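PDB 1E0C: sulfurtransferase from Azotobacter vinelandii, which probably transfers sulfur from thiosulfate to cyanide, as a rhodanese built from two rhodanese-like domains. Local coordinates for residues E24-L30 / E81-Y87. Sequence-based numbering, arbitrary orientation.
Sequences ELILVDL and EAVYVVY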
# COMPACT_ATOMS: atom_id res chain seq x y z
N GLU A 24 -18.79 2.89 -12.06
CA GLU A 24 -18.04 3.60 -11.03
C GLU A 24 -16.66 3.02 -10.78
O GLU A 24 -15.84 3.62 -10.08
CB GLU A 24 -18.84 3.62 -9.72
CG GLU A 24 -18.97 2.28 -9.02
CD GLU A 24 -20.17 1.46 -9.40
OE1 GLU A 24 -20.68 1.57 -10.54
OE2 GLU A 24 -20.64 0.65 -8.56
N LEU A 25 -16.38 1.85 -11.32
CA LEU A 25 -15.13 1.16 -11.05
C LEU A 25 -13.93 1.83 -11.71
O LEU A 25 -13.88 2.02 -12.92
CB LEU A 25 -15.21 -0.30 -11.52
CG LEU A 25 -13.92 -1.11 -11.45
CD1 LEU A 25 -13.45 -1.23 -10.00
CD2 LEU A 25 -14.14 -2.50 -12.05
N ILE A 26 -12.93 2.11 -10.88
CA ILE A 26 -11.62 2.50 -11.37
C ILE A 26 -10.65 1.38 -10.94
O ILE A 26 -10.33 1.28 -9.76
CB ILE A 26 -11.12 3.86 -10.86
CG1 ILE A 26 -12.10 4.97 -11.27
CG2 ILE A 26 -9.73 4.13 -11.44
CD1 ILE A 26 -11.61 6.37 -10.97
N LEU A 27 -10.33 0.52 -11.87
CA LEU A 27 -9.48 -0.65 -11.62
C LEU A 27 -8.03 -0.30 -11.93
O LEU A 27 -7.69 0.08 -13.05
CB LEU A 27 -9.95 -1.81 -12.48
CG LEU A 27 -9.17 -3.12 -12.44
CD1 LEU A 27 -9.15 -3.68 -11.01
CD2 LEU A 27 -9.82 -4.14 -13.38
N VAL A 28 -7.19 -0.39 -10.90
CA VAL A 28 -5.80 0.05 -11.02
C VAL A 28 -4.84 -1.12 -10.91
O VAL A 28 -4.83 -1.87 -9.94
CB VAL A 28 -5.48 1.07 -9.89
CG1 VAL A 28 -4.05 1.56 -10.00
CG2 VAL A 28 -6.48 2.21 -9.95
N ASP A 29 -4.00 -1.23 -11.92
CA ASP A 29 -2.99 -2.27 -12.03
C ASP A 29 -1.62 -1.68 -11.75
O ASP A 29 -1.19 -0.75 -12.43
CB ASP A 29 -3.06 -2.83 -13.45
CG ASP A 29 -1.99 -3.79 -13.88
OD1 ASP A 29 -0.79 -3.52 -13.67
OD2 ASP A 29 -2.32 -4.82 -14.52
N LEU A 30 -0.94 -2.18 -10.72
CA LEU A 30 0.42 -1.70 -10.44
C LEU A 30 1.41 -2.86 -10.56
O LEU A 30 2.18 -3.16 -9.65
CB LEU A 30 0.49 -1.04 -9.06
CG LEU A 30 -0.43 0.16 -8.85
CD1 LEU A 30 -1.54 -0.17 -7.87
CD2 LEU A 30 0.37 1.37 -8.37
N GLU A 81 -18.01 9.67 -7.65
CA GLU A 81 -18.64 8.36 -7.44
C GLU A 81 -17.67 7.20 -7.58
O GLU A 81 -18.07 6.04 -7.46
CB GLU A 81 -19.75 8.21 -8.51
CG GLU A 81 -19.20 8.14 -9.92
CD GLU A 81 -19.14 9.46 -10.65
OE1 GLU A 81 -18.76 10.49 -10.05
OE2 GLU A 81 -19.47 9.48 -11.86
N ALA A 82 -16.41 7.47 -7.89
CA ALA A 82 -15.44 6.42 -8.17
C ALA A 82 -15.31 5.43 -7.01
O ALA A 82 -15.28 5.83 -5.85
CB ALA A 82 -14.06 7.02 -8.41
N VAL A 83 -15.09 4.18 -7.39
CA VAL A 83 -14.71 3.13 -6.46
C VAL A 83 -13.47 2.44 -7.03
O VAL A 83 -13.50 1.92 -8.15
CB VAL A 83 -15.79 2.06 -6.22
CG1 VAL A 83 -15.26 1.04 -5.21
CG2 VAL A 83 -17.08 2.68 -5.69
N TYR A 84 -12.35 2.56 -6.32
CA TYR A 84 -11.11 1.99 -6.80
C TYR A 84 -10.99 0.53 -6.36
O TYR A 84 -11.38 0.19 -5.24
CB TYR A 84 -9.89 2.74 -6.25
CG TYR A 84 -9.71 4.12 -6.85
CD1 TYR A 84 -10.49 5.17 -6.41
CD2 TYR A 84 -8.76 4.34 -7.84
CE1 TYR A 84 -10.34 6.45 -6.94
CE2 TYR A 84 -8.60 5.62 -8.37
CZ TYR A 84 -9.41 6.64 -7.94
OH TYR A 84 -9.25 7.91 -8.47
N VAL A 85 -10.54 -0.29 -7.28
CA VAL A 85 -10.09 -1.65 -6.96
C VAL A 85 -8.63 -1.73 -7.39
O VAL A 85 -8.29 -1.28 -8.49
CB VAL A 85 -10.91 -2.75 -7.64
CG1 VAL A 85 -10.30 -4.12 -7.33
CG2 VAL A 85 -12.35 -2.70 -7.12
N VAL A 86 -7.77 -2.12 -6.46
CA VAL A 86 -6.34 -2.01 -6.70
C VAL A 86 -5.66 -3.36 -6.64
O VAL A 86 -5.92 -4.16 -5.73
CB VAL A 86 -5.72 -1.09 -5.61
CG1 VAL A 86 -4.29 -0.75 -5.96
CG2 VAL A 86 -6.57 0.17 -5.43
N TYR A 87 -4.71 -3.60 -7.55
CA TYR A 87 -3.95 -4.83 -7.50
C TYR A 87 -2.53 -4.68 -8.03
O TYR A 87 -2.22 -3.77 -8.79
CB TYR A 87 -4.67 -5.95 -8.26
CG TYR A 87 -4.65 -5.84 -9.77
CD1 TYR A 87 -5.68 -5.19 -10.44
CD2 TYR A 87 -3.67 -6.47 -10.52
CE1 TYR A 87 -5.69 -5.11 -11.82
CE2 TYR A 87 -3.68 -6.42 -11.90
CZ TYR A 87 -4.70 -5.73 -12.54
OH TYR A 87 -4.73 -5.70 -13.92
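Tyr87 lays its ring across the neighbouring strand, with Asp29 CA over one face, 4.0 Å from the ring centroid, and Leu27 CD1 at the edge in the ring plane. Its CG sits between the backbone N and carbonyl carbon (chi1 73°), a torsion that folds the ring back over Asp29. There the hydroxyl meets Asp29 OD2 at 2.6 Å in a weak hydrogen bond, the carboxylate turned 65° from the ring; Ile41 N also bonds Tyr87 OH, while Asp29 OD1 is hydrogen-bonded to Thr31 OG1. A phenylalanine in place of Tyr87 would probably leave Asp29 OD2 and Ile41 N without the hydroxyl they share.

On the same face, Leu25 CD1 presses against Val85 CG2 at a tight 3.4 Å, and Leu16 of helix 13-17 packs on both residues. The other face carries Tyr84, whose ring runs alongside Ile26: Ile26 CB lies over the ring face, Ile26 CG2 reaches Tyr84 CE2 at 3.6 Å, and Val28 CG2 meets the edge in plane. Leu102 of helix 93-104 packs on Tyr84, and Ala95 and Phe98 of the same helix on Val86.

Between these two faces the parallel strands are joined by six backbone hydrogen bonds, from Val83 N to Glu24 O through Leu30 N to Tyr87 O. These central strands of a rhodanese-like domain thus pair a regular polar backbone with largely apolar faces, and the hydroxyl of buried Tyr87 joins Asp29, by the weak bond, to the backbone at Ile41.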